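PDB 3P91: proliferating cell nuclear antigen from Entamoeba histolytica, which probably acts as a sliding clamp in DNA replication, increasing the processivity of DNA polymerase delta during leading-strand elongation. Local coordinates for residues S26-T31 with V42-N47; H8-E13 with A61-Q66. One frame throughout, in Å; residues are numbered along the deposited sequence.

Both contacts lie in the N-terminal domain of the subunit and are partly buried, but they belong to different sheets. Contact 1, its centre about 9 Å from the chain centre, closes the open end of a hairpin in the long sheet; contact 2, about 20 Å from that centre, pairs an outermost strand of a five-stranded sheet with its neighbour. Along the sequence, contact 1 is nested inside the loop that contact 2 closes, and their nearest atoms are about 11 Å apart. The chemistry follows the geometry: splayed strands bury 356 Å² with one good hydrogen bond, whereas strand pairing, broken by one bulge, buries 664 Å² with backbone bonds, a histidine-carboxylate bond, a salt bridge and an aromatic pair.

Contact 1: S26-T31 with V42-N47; sequences STIDKT and VQCMDN
The carboxylate of D29 and the side-chain amide of N47 meet with their planes 54° apart, and the two side chains cross at about a right angle. N47 ND2 gives a weak hydrogen bond to D29 OD2 at 3.4 Å, while N47 OD1 receives an equally weak one from the backbone D29 N at 3.5 Å. Both ends of the amide are therefore engaged, though loosely, at the exposed margin of the contact. These groups close the open end of the beta hairpin formed by strands 30-36 and 39-45, part of the long antiparallel sheet of the clamp.

The strands have splayed here: the CA atoms of T31 and V42 stand 7.4 Å apart, and each strand turns to its outer neighbour for backbone bonds, T31 to I75, V42 to L55 and C44 to V53. Side chains fill the gap. I28 holds CG1 anti to its amide nitrogen (chi1 179°), which carries CD1 to 3.5 Å from M45 O, with CG1 4.3 Å from C44 SG. L77 of helix 77-84 also packs against I28.

Further along the hairpin, T31 and V42 meet tip to tip, with T31 OG1 3.4 Å from V42 CG1. On segment 42-47, D46 OD2 accepts hydrogen bonds from the backbone nitrogens of V50 and S51, consistent with a turn held in place just after N47. Where the chain leaves helix 14-25, T27 O accepts a short, nearly straight hydrogen bond from N47 N, 2.9 Å long with an N-H...O angle of 165°.

Contact 2: H8-E13 with A61-Q66; sequences HAKFKE and AFDEFQ
K10 O faces two consecutive backbone nitrogens, D63 N at 2.8 Å and, more weakly, E64 N at 3.4 Å: a classic beta bulge. Before it, H8 pairs with Q66 through two backbone hydrogen bonds and K10 N binds E64 O, in regular antiparallel register. Beyond it the register has slipped by one residue, so that F11 lies opposite F62, and K12 N donates a hydrogen bond to A61 O at 2.9 Å.

On the face carrying H8, K10 and E64, one carboxylate serves two partners. H8 NE2 donates to E64 OE2 at 2.6 Å, with an N-H...O angle of 175° and the oxygen in the imidazole plane, although the carboxylate plane itself is turned 53° from the ring. The other oxygen, E64 OE1, forms a salt bridge with K10 NZ at 3.1 Å, reached because the lysine chain bends near its end. H8 ND1 is bonded to the carboxylate of D96, so the imidazole sits between two acids, which would favour its protonated form.

A9 and F65 occupy the other face, A9 CB touching F65 CD1 at 3.8 Å, and F11 and F62, past the bulge, bring their rings together beside them. These rings meet obliquely, centroids 4.6 Å apart and planes at 45°, with F62 CE1 over one face of F11 toward its rim, 3.3 Å from F11 CE1. F65 CD1 lies over the centre of the F62 ring.

Strand 62-66 is outermost in its five-stranded sheet within the chain. Strand 7-11 runs between it and strand 92-97, where backbone hydrogen bonds join A9 to L95 and F11 to L93, while the F11 ring stacks on F17 of helix 14-25.

Contact 1: S26-T31 with V42-N47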
# COMPACT_ATOMS: atom_id res chain seq x y z
N SER A 26 -3.35 4.93 19.85
CA SER A 26 -2.17 5.67 19.43
C SER A 26 -1.46 6.35 20.61
O SER A 26 -0.28 6.67 20.53
CB SER A 26 -2.55 6.73 18.39
OG SER A 26 -3.03 6.14 17.19
N THR A 27 -2.18 6.58 21.71
CA THR A 27 -1.60 7.31 22.83
C THR A 27 -1.53 6.50 24.13
O THR A 27 -0.79 6.84 25.05
CB THR A 27 -2.38 8.60 23.09
OG1 THR A 27 -3.70 8.28 23.53
CG2 THR A 27 -2.46 9.44 21.81
N ILE A 28 -2.31 5.42 24.20
CA ILE A 28 -2.29 4.55 25.37
C ILE A 28 -2.63 3.12 24.95
O ILE A 28 -3.45 2.92 24.06
CB ILE A 28 -3.23 5.08 26.51
CG1 ILE A 28 -3.22 4.13 27.72
CG2 ILE A 28 -4.65 5.30 26.01
CD1 ILE A 28 -2.00 4.26 28.59
N ASP A 29 -1.98 2.15 25.58
CA ASP A 29 -2.10 0.73 25.20
C ASP A 29 -3.16 -0.05 25.98
O ASP A 29 -4.01 -0.73 25.40
CB ASP A 29 -0.75 0.02 25.34
CG ASP A 29 0.31 0.54 24.37
OD1 ASP A 29 1.51 0.39 24.69
OD2 ASP A 29 -0.05 1.08 23.29
N LYS A 30 -3.11 0.04 27.30
CA LYS A 30 -4.12 -0.58 28.13
C LYS A 30 -4.80 0.50 28.96
O LYS A 30 -4.14 1.40 29.47
CB LYS A 30 -3.50 -1.64 29.05
CG LYS A 30 -2.75 -2.73 28.31
CD LYS A 30 -1.87 -3.52 29.25
CE LYS A 30 -0.94 -4.45 28.48
NZ LYS A 30 0.05 -5.11 29.39
N THR A 31 -6.12 0.43 29.09
CA THR A 31 -6.82 1.43 29.88
C THR A 31 -8.14 0.91 30.43
O THR A 31 -8.72 -0.04 29.91
CB THR A 31 -7.03 2.75 29.10
OG1 THR A 31 -7.42 3.78 30.00
CG2 THR A 31 -8.09 2.58 28.03
N VAL A 42 -13.01 7.43 29.96
CA VAL A 42 -11.62 7.06 30.13
C VAL A 42 -10.81 8.30 30.50
O VAL A 42 -10.78 9.28 29.77
CB VAL A 42 -11.04 6.41 28.86
CG1 VAL A 42 -9.53 6.21 28.99
CG2 VAL A 42 -11.75 5.10 28.57
N GLN A 43 -10.17 8.26 31.66
CA GLN A 43 -9.31 9.34 32.12
C GLN A 43 -8.04 8.73 32.64
O GLN A 43 -8.04 8.05 33.67
CB GLN A 43 -9.97 10.16 33.22
CG GLN A 43 -10.87 11.26 32.70
CD GLN A 43 -11.01 12.42 33.67
OE1 GLN A 43 -10.48 12.39 34.79
NE2 GLN A 43 -11.72 13.46 33.24
N CYS A 44 -6.94 8.97 31.93
CA CYS A 44 -5.67 8.38 32.28
C CYS A 44 -4.55 9.10 31.55
O CYS A 44 -4.81 9.87 30.62
CB CYS A 44 -5.66 6.91 31.88
SG CYS A 44 -5.73 6.69 30.09
N MET A 45 -3.32 8.85 31.98
CA MET A 45 -2.14 9.41 31.34
C MET A 45 -1.78 8.61 30.11
O MET A 45 -2.10 7.43 30.02
CB MET A 45 -0.95 9.39 32.30
CG MET A 45 -1.17 10.24 33.53
SD MET A 45 0.33 10.40 34.50
CE MET A 45 0.68 8.69 34.85
N ASP A 46 -1.12 9.26 29.16
CA ASP A 46 -0.62 8.57 27.98
C ASP A 46 0.43 7.56 28.39
O ASP A 46 0.85 7.51 29.54
CB ASP A 46 -0.00 9.58 27.02
CG ASP A 46 1.39 10.00 27.44
OD1 ASP A 46 2.28 10.00 26.58
OD2 ASP A 46 1.59 10.33 28.62
N ASN A 47 0.87 6.76 27.43
CA ASN A 47 1.95 5.79 27.65
C ASN A 47 3.17 6.36 28.35
O ASN A 47 3.74 5.71 29.24
CB ASN A 47 2.38 5.20 26.30
CG ASN A 47 1.50 4.05 25.87
OD1 ASN A 47 1.12 3.21 26.68
ND2 ASN A 47 1.17 4.00 24.59

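Contact 2: H8-E13 with A61-Q66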
# COMPACT_ATOMS: atom_id res chain seq x y z
N HIS A 8 -24.97 -3.76 29.24
CA HIS A 8 -25.39 -3.98 27.86
C HIS A 8 -25.43 -2.66 27.09
O HIS A 8 -25.98 -1.67 27.56
CB HIS A 8 -26.75 -4.68 27.83
CG HIS A 8 -27.41 -4.69 26.49
ND1 HIS A 8 -27.00 -5.52 25.47
CD2 HIS A 8 -28.44 -3.97 25.99
CE1 HIS A 8 -27.75 -5.31 24.40
NE2 HIS A 8 -28.63 -4.37 24.69
N ALA A 9 -24.85 -2.65 25.90
CA ALA A 9 -24.85 -1.44 25.09
C ALA A 9 -24.84 -1.74 23.60
O ALA A 9 -24.03 -2.53 23.13
CB ALA A 9 -23.67 -0.56 25.47
N LYS A 10 -25.74 -1.11 22.85
CA LYS A 10 -25.67 -1.16 21.40
C LYS A 10 -25.50 0.22 20.82
O LYS A 10 -26.29 1.12 21.09
CB LYS A 10 -26.91 -1.81 20.80
CG LYS A 10 -26.84 -1.88 19.28
CD LYS A 10 -28.08 -2.54 18.72
CE LYS A 10 -29.29 -1.68 19.03
NZ LYS A 10 -30.48 -2.50 19.39
N PHE A 11 -24.49 0.38 19.99
CA PHE A 11 -24.19 1.67 19.42
C PHE A 11 -25.18 2.05 18.34
O PHE A 11 -25.73 1.19 17.66
CB PHE A 11 -22.77 1.68 18.85
CG PHE A 11 -21.71 1.66 19.90
CD1 PHE A 11 -21.15 2.84 20.35
CD2 PHE A 11 -21.30 0.47 20.46
CE1 PHE A 11 -20.17 2.83 21.33
CE2 PHE A 11 -20.32 0.45 21.44
CZ PHE A 11 -19.76 1.64 21.88
N LYS A 12 -25.41 3.35 18.19
CA LYS A 12 -26.13 3.85 17.04
C LYS A 12 -25.27 3.63 15.81
O LYS A 12 -25.74 3.14 14.79
CB LYS A 12 -26.47 5.34 17.21
CG LYS A 12 -27.67 5.57 18.11
CD LYS A 12 -27.89 7.03 18.41
CE LYS A 12 -29.21 7.23 19.14
NZ LYS A 12 -29.37 8.63 19.64
N GLU A 13 -23.99 3.97 15.92
CA GLU A 13 -23.03 3.80 14.83
C GLU A 13 -21.80 3.02 15.28
O GLU A 13 -21.13 3.41 16.23
CB GLU A 13 -22.59 5.15 14.27
CG GLU A 13 -23.70 5.97 13.63
CD GLU A 13 -24.30 5.31 12.39
OE1 GLU A 13 -25.48 5.59 12.08
OE2 GLU A 13 -23.59 4.53 11.71
N ALA A 61 -25.18 8.16 22.35
CA ALA A 61 -24.45 7.50 21.27
C ALA A 61 -24.97 6.07 21.00
O ALA A 61 -24.53 5.42 20.06
CB ALA A 61 -22.96 7.48 21.59
N PHE A 62 -25.90 5.62 21.84
CA PHE A 62 -26.39 4.25 21.79
C PHE A 62 -27.88 4.18 21.52
O PHE A 62 -28.64 5.07 21.89
CB PHE A 62 -26.10 3.55 23.12
CG PHE A 62 -24.69 3.70 23.58
CD1 PHE A 62 -23.75 2.73 23.26
CD2 PHE A 62 -24.30 4.79 24.33
CE1 PHE A 62 -22.43 2.87 23.69
CE2 PHE A 62 -22.99 4.94 24.76
CZ PHE A 62 -22.06 3.97 24.44
N ASP A 63 -28.29 3.10 20.86
CA ASP A 63 -29.70 2.78 20.69
C ASP A 63 -30.25 2.06 21.92
O ASP A 63 -31.42 2.22 22.27
CB ASP A 63 -29.91 1.92 19.44
CG ASP A 63 -29.90 2.74 18.18
OD1 ASP A 63 -29.42 2.23 17.14
OD2 ASP A 63 -30.36 3.90 18.23
N GLU A 64 -29.40 1.27 22.57
CA GLU A 64 -29.72 0.64 23.85
C GLU A 64 -28.56 0.86 24.81
O GLU A 64 -27.40 0.83 24.40
CB GLU A 64 -29.97 -0.85 23.69
CG GLU A 64 -31.02 -1.20 22.66
CD GLU A 64 -31.21 -2.69 22.51
OE1 GLU A 64 -32.24 -3.11 21.93
OE2 GLU A 64 -30.34 -3.45 22.97
N PHE A 65 -28.88 1.08 26.08
CA PHE A 65 -27.85 1.27 27.09
C PHE A 65 -28.36 0.96 28.49
O PHE A 65 -29.36 1.51 28.94
CB PHE A 65 -27.27 2.69 27.04
CG PHE A 65 -26.00 2.85 27.83
CD1 PHE A 65 -24.76 2.67 27.22
CD2 PHE A 65 -26.04 3.15 29.18
CE1 PHE A 65 -23.60 2.80 27.95
CE2 PHE A 65 -24.87 3.29 29.91
CZ PHE A 65 -23.65 3.11 29.29
N GLN A 66 -27.66 0.06 29.16
CA GLN A 66 -28.00 -0.33 30.50
C GLN A 66 -26.71 -0.55 31.26
O GLN A 66 -25.87 -1.34 30.86
CB GLN A 66 -28.83 -1.62 30.49
CG GLN A 66 -29.00 -2.28 31.87
CD GLN A 66 -29.84 -1.45 32.84
OE1 GLN A 66 -30.39 -0.40 32.48
NE2 GLN A 66 -29.93 -1.91 34.09
O HOH W 1 -22.84 5.45 18.32